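Local atomic coordinates of SmhA (Serratia marcescens, PDB entry 7A27), a protein that is the A component of the tripartite alpha-pore-forming toxin Smh, captured in its soluble form, and probably acts with its partner proteins to perforate target membranes. Residues Q38-S43 / Q60-A65; A124-V129 / L300-W305; S84-L89 / E340-F345. One frame throughout, in Å; residues are numbered along the deposited sequence.

Overall arrangement
All three contacts belong to the long helical bundle of SmhA, and they are spread along its length. Contact 1 closes first, joining the loop after helix 14-37 to helix 48-96; contact 3 uses the same helix 48-96 further on, pairing it with helix 325-358. Contact 2 joins helix 104-155 to helix 301-321 and is nested inside the chain loop that contact 3 closes. The centres of contacts 1 and 3 lie about 42 Å apart on opposite sides of the chain's centre, whereas the centres of contacts 2 and 3 are about 18 Å apart, and the two touch where Trp305 packs on Phe86 and Trp342. Helices distant in sequence are thereby packed into one elongated bundle in the soluble form.

Contact 1 of 3, residues Q38-S43 / Q60-A65; sequences QQLLTS and QLRQQA
The connection between helix 14-37 and helix 48-96 begins here: Gln38, the first residue to leave helical geometry, and Leu40 meet Arg62 on the side of the second helix. Arg62 carries the contact from the helix. Its chain reaches the loop with a bend at chi3 (72°), which turns the guanidinium across the leucine. Leu40 CG lies over the centre of that flat group, 4.0 Å above its plane, while Leu40 CD2 comes to 3.7 Å from Arg62 CD. The leucine thus covers one face of the guanidinium, and the edge remains available for a polar partner. That partner is the backbone carbonyl of Gln38: Arg62 NH1 approaches Gln38 O at 3.0 Å, but the N-H...O angle of 123° makes the bond weak. The side chain of Gln38 leads away from Arg62, and its NE2 donates to Gln39 O at 3.0 Å, in the carbonyl plane and on a lone pair. The same amide also bonds to Met232 and Ser234 of strand 230-237 and to Gln283 of helix 272-299. With an aliphatic side chain over its face and a carbonyl at its edge, Arg62 joins helix to loop within a helical hairpin.

Contact 2 of 3, residues A124-V129 / L300-W305; sequences AAAQAV and LLPTEW
Pro302, Ala126 and Gln127 account for most of the surface buried between helix 104-155 and helix 301-321. The short helical segments run almost exactly antiparallel, at 176°, and their axes approach to 8.2 Å. Such close packing rests on small side chains: the CA atoms of Ala126 and Pro302 are only 5.3 Å apart.

Pro302 lies near the start of its helix and turns its ring toward the opposite backbone. Pro302 CG reaches Ala126 CB at 4.0 Å, so the ring packs against the methyl group. Leu301 extends the apolar patch, with its CD2 branch 4.1 Å from Ala126 CB. The alanine methyl therefore meets both the proline ring and one leucine branch.

Gln127 comes to the proline from the more exposed side. Its first torsion sets CG opposite the backbone N (chi1 -164°), and the bend at chi2 (68°) brings the amide back to the proline, the two side chains crossing at about a right angle. The oxygen end does the touching: Gln127 OE1 lies 3.3 Å from Pro302 CB and 3.6 Å from Pro302 CG. Nearby, Pro302 O accepts a weak hydrogen bond from Gln123, and Trp305 packs edge-to-face with Tyr122, both partners being on helix 104-155.

Between the two segments themselves, the chemistry is van der Waals contact of methyl, ring and branch, with an amide oxygen set against ring carbons at the exposed margin. Cohesion between these two turns therefore rests on apolar fit, and the weak polar link from Pro302 O goes to Gln123, one turn earlier on helix 104-155.

Contact 3 of 3, residues S84-L89 / E340-F345; sequences SNFAAL and EKWQLF
Aromatic packing dominates this antiparallel pairing of helix 48-96 with helix 325-358, with Phe86 and Trp342 in the leading roles. Phe86 CD1 sits over one face of the indole, displaced toward its rim, and comes to 3.3 Å from Trp342 CH2. The phenyl ring and the six-membered ring of the tryptophan are inclined at 33°, with centroids 4.6 Å apart, so the pair is oblique. Phe86 holds CG opposite its backbone N (chi1 -161°), which carries the phenyl ring to the indole.

Aliphatic contact accompanies the rings: Ala87 CB meets Trp342 CB at 4.0 Å. The Ala87 methyl, CB, also lies 3.7 Å from the backbone atom Trp342 O; its small size suits the close backbones, whose CA atoms at Ala87 and Trp342 are 5.0 Å apart.

Polar groups find their partners beyond the two segments. Trp342 NE1 donates to the backbone oxygen of Leu9, while Gln343 NE2 bonds to Asn91, a later residue of helix 48-96.

The axes of the two segments are 9.0 Å apart. Helix 301-321 packs against both, its Trp305 meeting Phe86 and Trp342. Helix 104-155 touches Phe86 through Leu115 and Ala119, and Leu14 of helix 14-37 packs against Trp342.

Contact 1 of 3, residues Q38-S43 / Q60-A65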
loop_
_atom_site.group_PDB
_atom_site.type_symbol
_atom_site.label_atom_id
_atom_site.label_comp_id
_atom_site.label_asym_id
_atom_site.label_seq_id
_atom_site.Cartn_x
_atom_site.Cartn_y
_atom_site.Cartn_z
ATOM N N GLN A 38 -11.521 -12.022 -8.990
ATOM C CA GLN A 38 -11.410 -13.497 -9.017
ATOM C C GLN A 38 -12.811 -14.103 -9.003
ATOM O O GLN A 38 -13.605 -13.733 -8.142
ATOM C CB GLN A 38 -10.571 -13.982 -7.824
ATOM C CG GLN A 38 -10.483 -15.496 -7.690
ATOM C CD GLN A 38 -9.966 -16.152 -8.944
ATOM O OE1 GLN A 38 -8.926 -15.782 -9.483
ATOM N NE2 GLN A 38 -10.706 -17.142 -9.418
ATOM N N GLN A 39 -13.071 -14.994 -9.958
ATOM C CA GLN A 39 -14.281 -15.830 -10.068
ATOM C C GLN A 39 -14.439 -16.579 -8.739
ATOM O O GLN A 39 -13.446 -17.094 -8.236
ATOM C CB GLN A 39 -14.047 -16.796 -11.239
ATOM C CG GLN A 39 -15.287 -17.424 -11.857
ATOM C CD GLN A 39 -14.985 -18.560 -12.816
ATOM O OE1 GLN A 39 -13.977 -19.259 -12.690
ATOM N NE2 GLN A 39 -15.900 -18.795 -13.752
ATOM N N LEU A 40 -15.631 -16.601 -8.160
ATOM C CA LEU A 40 -15.979 -17.373 -6.935
ATOM C C LEU A 40 -16.052 -18.858 -7.305
ATOM O O LEU A 40 -16.134 -19.188 -8.511
ATOM C CB LEU A 40 -17.341 -16.899 -6.402
ATOM C CG LEU A 40 -17.365 -15.512 -5.748
ATOM C CD1 LEU A 40 -18.720 -14.843 -5.877
ATOM C CD2 LEU A 40 -16.958 -15.616 -4.292
ATOM N N LEU A 41 -16.006 -19.728 -6.300
ATOM C CA LEU A 41 -16.193 -21.187 -6.486
ATOM C C LEU A 41 -17.696 -21.423 -6.389
ATOM O O LEU A 41 -18.248 -21.069 -5.339
ATOM C CB LEU A 41 -15.422 -21.954 -5.401
ATOM C CG LEU A 41 -15.586 -23.471 -5.417
ATOM C CD1 LEU A 41 -15.062 -24.048 -6.716
ATOM C CD2 LEU A 41 -14.889 -24.094 -4.226
ATOM N N THR A 42 -18.339 -21.930 -7.435
ATOM C CA THR A 42 -19.815 -22.164 -7.442
ATOM C C THR A 42 -20.084 -23.655 -7.165
ATOM O O THR A 42 -21.000 -23.952 -6.385
ATOM C CB THR A 42 -20.489 -21.655 -8.738
ATOM O OG1 THR A 42 -20.432 -22.624 -9.787
ATOM C CG2 THR A 42 -19.919 -20.347 -9.249
ATOM N N SER A 43 -19.299 -24.550 -7.780
ATOM C CA SER A 43 -19.473 -26.029 -7.779
ATOM C C SER A 43 -19.888 -26.568 -6.408
ATOM O O SER A 43 -19.299 -26.170 -5.401
ATOM C CB SER A 43 -18.228 -26.718 -8.269
ATOM O OG SER A 43 -18.401 -28.125 -8.258
ATOM N N GLN A 60 -14.957 -14.157 3.107
ATOM C CA GLN A 60 -14.401 -13.349 4.210
ATOM C C GLN A 60 -13.277 -12.450 3.669
ATOM O O GLN A 60 -13.140 -11.328 4.176
ATOM C CB GLN A 60 -14.072 -14.283 5.380
ATOM C CG GLN A 60 -13.638 -13.554 6.652
ATOM C CD GLN A 60 -14.621 -12.548 7.223
ATOM O OE1 GLN A 60 -14.297 -11.359 7.391
ATOM N NE2 GLN A 60 -15.821 -13.027 7.546
ATOM N N LEU A 61 -12.548 -12.879 2.633
ATOM C CA LEU A 61 -11.443 -12.093 2.002
ATOM C C LEU A 61 -12.017 -10.948 1.158
ATOM O O LEU A 61 -11.482 -9.834 1.244
ATOM C CB LEU A 61 -10.561 -12.993 1.131
ATOM C CG LEU A 61 -9.572 -13.887 1.875
ATOM C CD1 LEU A 61 -8.950 -14.877 0.909
ATOM C CD2 LEU A 61 -8.497 -13.071 2.582
ATOM N N ARG A 62 -13.056 -11.206 0.366
ATOM C CA ARG A 62 -13.694 -10.162 -0.474
ATOM C C ARG A 62 -14.247 -9.060 0.435
ATOM O O ARG A 62 -14.116 -7.884 0.052
ATOM C CB ARG A 62 -14.751 -10.779 -1.390
ATOM C CG ARG A 62 -14.147 -11.708 -2.428
ATOM C CD ARG A 62 -15.159 -12.646 -3.033
ATOM N NE ARG A 62 -16.076 -11.973 -3.936
ATOM C CZ ARG A 62 -15.864 -11.808 -5.228
ATOM N NH1 ARG A 62 -14.752 -12.243 -5.795
ATOM N NH2 ARG A 62 -16.778 -11.183 -5.945
ATOM N N GLN A 63 -14.805 -9.412 1.603
ATOM C CA GLN A 63 -15.316 -8.421 2.591
ATOM C C GLN A 63 -14.151 -7.515 3.004
ATOM O O GLN A 63 -14.315 -6.297 2.955
ATOM C CB GLN A 63 -15.963 -9.061 3.827
ATOM C CG GLN A 63 -17.170 -9.931 3.508
ATOM C CD GLN A 63 -17.902 -10.434 4.730
ATOM O OE1 GLN A 63 -17.986 -9.771 5.747
ATOM N NE2 GLN A 63 -18.482 -11.615 4.637
ATOM N N GLN A 64 -12.984 -8.078 3.327
ATOM C CA GLN A 64 -11.824 -7.286 3.816
ATOM C C GLN A 64 -11.192 -6.483 2.680
ATOM O O GLN A 64 -10.649 -5.399 2.978
ATOM C CB GLN A 64 -10.821 -8.199 4.512
ATOM C CG GLN A 64 -11.421 -8.838 5.753
ATOM C CD GLN A 64 -12.062 -7.786 6.625
ATOM O OE1 GLN A 64 -11.531 -6.688 6.816
ATOM N NE2 GLN A 64 -13.241 -8.101 7.130
ATOM N N ALA A 65 -11.254 -7.004 1.450
ATOM C CA ALA A 65 -10.743 -6.336 0.232
ATOM C C ALA A 65 -11.613 -5.110 -0.039
ATOM O O ALA A 65 -11.039 -4.040 -0.272
ATOM C CB ALA A 65 -10.742 -7.283 -0.939
#

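Contact 2 of 3, residues A124-V129 / L300-W305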
loop_
_atom_site.group_PDB
_atom_site.type_symbol
_atom_site.label_atom_id
_atom_site.label_comp_id
_atom_site.label_asym_id
_atom_site.label_seq_id
_atom_site.Cartn_x
_atom_site.Cartn_y
_atom_site.Cartn_z
ATOM N N ALA A 124 -2.039 12.852 16.009
ATOM C CA ALA A 124 -3.166 12.123 16.634
ATOM C C ALA A 124 -4.085 11.550 15.550
ATOM O O ALA A 124 -4.617 10.436 15.779
ATOM C CB ALA A 124 -3.911 13.021 17.585
ATOM N N ALA A 125 -4.245 12.248 14.421
ATOM C CA ALA A 125 -5.073 11.809 13.281
ATOM C C ALA A 125 -4.448 10.551 12.681
ATOM O O ALA A 125 -5.185 9.599 12.377
ATOM C CB ALA A 125 -5.168 12.897 12.242
ATOM N N ALA A 126 -3.131 10.572 12.496
ATOM C CA ALA A 126 -2.360 9.433 11.971
ATOM C C ALA A 126 -2.454 8.275 12.969
ATOM O O ALA A 126 -2.696 7.141 12.528
ATOM C CB ALA A 126 -0.942 9.846 11.726
ATOM N N GLN A 127 -2.302 8.537 14.269
ATOM C CA GLN A 127 -2.396 7.446 15.268
ATOM C C GLN A 127 -3.732 6.717 15.083
ATOM O O GLN A 127 -3.726 5.475 15.061
ATOM C CB GLN A 127 -2.294 7.934 16.710
ATOM C CG GLN A 127 -2.003 6.808 17.707
ATOM C CD GLN A 127 -0.615 6.242 17.522
ATOM O OE1 GLN A 127 0.390 6.951 17.581
ATOM N NE2 GLN A 127 -0.560 4.941 17.307
ATOM N N ALA A 128 -4.827 7.463 14.926
ATOM C CA ALA A 128 -6.197 6.910 14.793
ATOM C C ALA A 128 -6.252 5.918 13.630
ATOM O O ALA A 128 -6.838 4.830 13.792
ATOM C CB ALA A 128 -7.205 8.021 14.614
ATOM N N VAL A 129 -5.662 6.291 12.502
ATOM C CA VAL A 129 -5.632 5.439 11.282
ATOM C C VAL A 129 -4.772 4.201 11.551
ATOM O O VAL A 129 -5.192 3.096 11.157
ATOM C CB VAL A 129 -5.126 6.227 10.063
ATOM C CG1 VAL A 129 -4.819 5.308 8.903
ATOM C CG2 VAL A 129 -6.112 7.304 9.639
ATOM N N LEU A 300 5.173 4.403 11.933
ATOM C CA LEU A 300 6.216 5.437 12.152
ATOM C C LEU A 300 5.674 6.849 11.862
ATOM O O LEU A 300 6.343 7.827 12.276
ATOM C CB LEU A 300 7.433 5.148 11.266
ATOM C CG LEU A 300 7.974 3.717 11.191
ATOM C CD1 LEU A 300 9.016 3.641 10.081
ATOM C CD2 LEU A 300 8.539 3.236 12.525
ATOM N N LEU A 301 4.515 6.977 11.207
ATOM C CA LEU A 301 3.985 8.289 10.739
ATOM C C LEU A 301 3.605 9.194 11.918
ATOM O O LEU A 301 3.974 10.368 11.906
ATOM C CB LEU A 301 2.808 8.061 9.794
ATOM C CG LEU A 301 2.258 9.320 9.125
ATOM C CD1 LEU A 301 3.312 10.039 8.312
ATOM C CD2 LEU A 301 1.086 8.981 8.242
ATOM N N PRO A 302 2.852 8.727 12.945
ATOM C CA PRO A 302 2.504 9.577 14.078
ATOM C C PRO A 302 3.758 10.207 14.718
ATOM O O PRO A 302 3.794 11.399 14.929
ATOM C CB PRO A 302 1.805 8.593 15.036
ATOM C CG PRO A 302 1.248 7.518 14.147
ATOM C CD PRO A 302 2.307 7.377 13.081
ATOM N N THR A 303 4.777 9.390 14.995
ATOM C CA THR A 303 6.080 9.832 15.542
ATOM C C THR A 303 6.651 10.949 14.661
ATOM O O THR A 303 7.083 11.963 15.220
ATOM C CB THR A 303 7.044 8.644 15.645
ATOM O OG1 THR A 303 6.347 7.657 16.405
ATOM C CG2 THR A 303 8.394 9.004 16.234
ATOM N N GLU A 304 6.633 10.791 13.336
ATOM C CA GLU A 304 7.217 11.800 12.421
ATOM C C GLU A 304 6.420 13.103 12.495
ATOM O O GLU A 304 7.064 14.149 12.437
ATOM C CB GLU A 304 7.414 11.277 11.003
ATOM C CG GLU A 304 8.782 10.616 10.833
ATOM C CD GLU A 304 9.997 11.536 10.898
ATOM O OE1 GLU A 304 9.976 12.596 10.247
ATOM O OE2 GLU A 304 10.968 11.190 11.589
ATOM N N TRP A 305 5.098 13.080 12.655
ATOM C CA TRP A 305 4.335 14.343 12.819
ATOM C C TRP A 305 4.729 14.968 14.162
ATOM O O TRP A 305 4.944 16.197 14.219
ATOM C CB TRP A 305 2.812 14.165 12.661
ATOM C CG TRP A 305 2.313 14.308 11.251
ATOM C CD1 TRP A 305 1.748 13.355 10.455
ATOM C CD2 TRP A 305 2.380 15.502 10.456
ATOM N NE1 TRP A 305 1.447 13.879 9.227
ATOM C CE2 TRP A 305 1.829 15.195 9.204
ATOM C CE3 TRP A 305 2.862 16.796 10.684
ATOM C CZ2 TRP A 305 1.751 16.139 8.190
ATOM C CZ3 TRP A 305 2.774 17.726 9.683
ATOM C CH2 TRP A 305 2.226 17.398 8.453
#

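Contact 3 of 3, residues S84-L89 / E340-F345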
loop_
_atom_site.group_PDB
_atom_site.type_symbol
_atom_site.label_atom_id
_atom_site.label_comp_id
_atom_site.label_asym_id
_atom_site.label_seq_id
_atom_site.Cartn_x
_atom_site.Cartn_y
_atom_site.Cartn_z
ATOM N N SER A 84 -0.648 18.354 2.643
ATOM C CA SER A 84 -0.817 19.484 1.690
ATOM C C SER A 84 -1.204 20.723 2.493
ATOM O O SER A 84 -0.550 21.784 2.325
ATOM C CB SER A 84 -1.880 19.235 0.656
ATOM O OG SER A 84 -1.658 18.012 -0.010
ATOM N N ASN A 85 -2.254 20.562 3.313
ATOM C CA ASN A 85 -2.817 21.635 4.164
ATOM C C ASN A 85 -1.668 22.284 4.943
ATOM O O ASN A 85 -1.572 23.521 4.938
ATOM C CB ASN A 85 -3.930 21.105 5.079
ATOM C CG ASN A 85 -5.266 20.896 4.391
ATOM O OD1 ASN A 85 -5.355 20.858 3.169
ATOM N ND2 ASN A 85 -6.329 20.809 5.180
ATOM N N PHE A 86 -0.803 21.478 5.555
ATOM C CA PHE A 86 0.328 21.988 6.358
ATOM C C PHE A 86 1.269 22.781 5.443
ATOM O O PHE A 86 1.724 23.863 5.847
ATOM C CB PHE A 86 1.064 20.865 7.085
ATOM C CG PHE A 86 1.913 21.343 8.238
ATOM C CD1 PHE A 86 3.171 21.869 8.023
ATOM C CD2 PHE A 86 1.451 21.282 9.542
ATOM C CE1 PHE A 86 3.950 22.324 9.076
ATOM C CE2 PHE A 86 2.232 21.739 10.592
ATOM C CZ PHE A 86 3.484 22.260 10.354
ATOM N N ALA A 87 1.562 22.285 4.240
ATOM C CA ALA A 87 2.433 23.001 3.286
ATOM C C ALA A 87 1.854 24.384 3.029
ATOM O O ALA A 87 2.626 25.379 3.109
ATOM C CB ALA A 87 2.590 22.234 2.003
ATOM N N ALA A 88 0.547 24.439 2.757
ATOM C CA ALA A 88 -0.181 25.693 2.469
ATOM C C ALA A 88 0.018 26.676 3.625
ATOM O O ALA A 88 0.264 27.855 3.361
ATOM C CB ALA A 88 -1.636 25.414 2.221
ATOM N N LEU A 89 -0.063 26.193 4.862
ATOM C CA LEU A 89 0.098 27.037 6.075
ATOM C C LEU A 89 1.532 27.589 6.146
ATOM O O LEU A 89 1.691 28.764 6.513
ATOM C CB LEU A 89 -0.260 26.238 7.337
ATOM C CG LEU A 89 -1.721 25.806 7.478
ATOM C CD1 LEU A 89 -1.924 25.097 8.803
ATOM C CD2 LEU A 89 -2.692 26.970 7.363
ATOM N N GLU A 340 10.108 26.043 0.470
ATOM C CA GLU A 340 10.466 25.312 -0.780
ATOM C C GLU A 340 10.388 23.809 -0.503
ATOM O O GLU A 340 9.882 23.084 -1.369
ATOM C CB GLU A 340 11.858 25.686 -1.300
ATOM C CG GLU A 340 11.921 27.103 -1.871
ATOM C CD GLU A 340 13.293 27.670 -2.242
ATOM O OE1 GLU A 340 13.451 28.935 -2.182
ATOM O OE2 GLU A 340 14.207 26.864 -2.613
ATOM N N LYS A 341 10.896 23.374 0.652
ATOM C CA LYS A 341 10.912 21.944 1.066
ATOM C C LYS A 341 9.471 21.435 1.160
ATOM O O LYS A 341 9.215 20.326 0.666
ATOM C CB LYS A 341 11.620 21.718 2.405
ATOM C CG LYS A 341 13.118 21.973 2.395
ATOM C CD LYS A 341 13.762 21.868 3.759
ATOM C CE LYS A 341 15.199 22.347 3.780
ATOM N NZ LYS A 341 15.734 22.406 5.163
ATOM N N TRP A 342 8.565 22.221 1.758
ATOM C CA TRP A 342 7.141 21.837 1.910
ATOM C C TRP A 342 6.442 21.849 0.540
ATOM O O TRP A 342 5.595 20.949 0.328
ATOM C CB TRP A 342 6.436 22.708 2.947
ATOM C CG TRP A 342 6.750 22.340 4.365
ATOM C CD1 TRP A 342 7.682 22.908 5.188
ATOM C CD2 TRP A 342 6.123 21.314 5.145
ATOM N NE1 TRP A 342 7.680 22.302 6.414
ATOM C CE2 TRP A 342 6.736 21.320 6.415
ATOM C CE3 TRP A 342 5.117 20.382 4.891
ATOM C CZ2 TRP A 342 6.372 20.433 7.422
ATOM C CZ3 TRP A 342 4.757 19.504 5.889
ATOM C CH2 TRP A 342 5.370 19.535 7.139
ATOM N N GLN A 343 6.787 22.779 -0.363
ATOM C CA GLN A 343 6.179 22.829 -1.722
ATOM C C GLN A 343 6.544 21.565 -2.498
ATOM O O GLN A 343 5.643 21.006 -3.157
ATOM C CB GLN A 343 6.569 24.097 -2.490
ATOM C CG GLN A 343 5.739 25.285 -2.033
ATOM C CD GLN A 343 4.280 24.884 -2.009
ATOM O OE1 GLN A 343 3.769 24.392 -3.016
ATOM N NE2 GLN A 343 3.616 25.048 -0.864
ATOM N N LEU A 344 7.804 21.138 -2.407
ATOM C CA LEU A 344 8.301 19.943 -3.115
ATOM C C LEU A 344 7.506 18.738 -2.591
ATOM O O LEU A 344 7.018 17.920 -3.416
ATOM C CB LEU A 344 9.802 19.800 -2.846
ATOM C CG LEU A 344 10.618 19.102 -3.938
ATOM C CD1 LEU A 344 11.261 20.155 -4.844
ATOM C CD2 LEU A 344 11.673 18.144 -3.345
ATOM N N PHE A 345 7.355 18.663 -1.264
ATOM C CA PHE A 345 6.592 17.604 -0.553
ATOM C C PHE A 345 5.145 17.645 -1.047
ATOM O O PHE A 345 4.647 16.589 -1.456
ATOM C CB PHE A 345 6.737 17.756 0.966
ATOM C CG PHE A 345 5.958 16.779 1.815
ATOM C CD1 PHE A 345 5.692 15.487 1.384
ATOM C CD2 PHE A 345 5.524 17.142 3.077
ATOM C CE1 PHE A 345 4.982 14.605 2.183
ATOM C CE2 PHE A 345 4.822 16.253 3.869
ATOM C CZ PHE A 345 4.570 14.985 3.427
#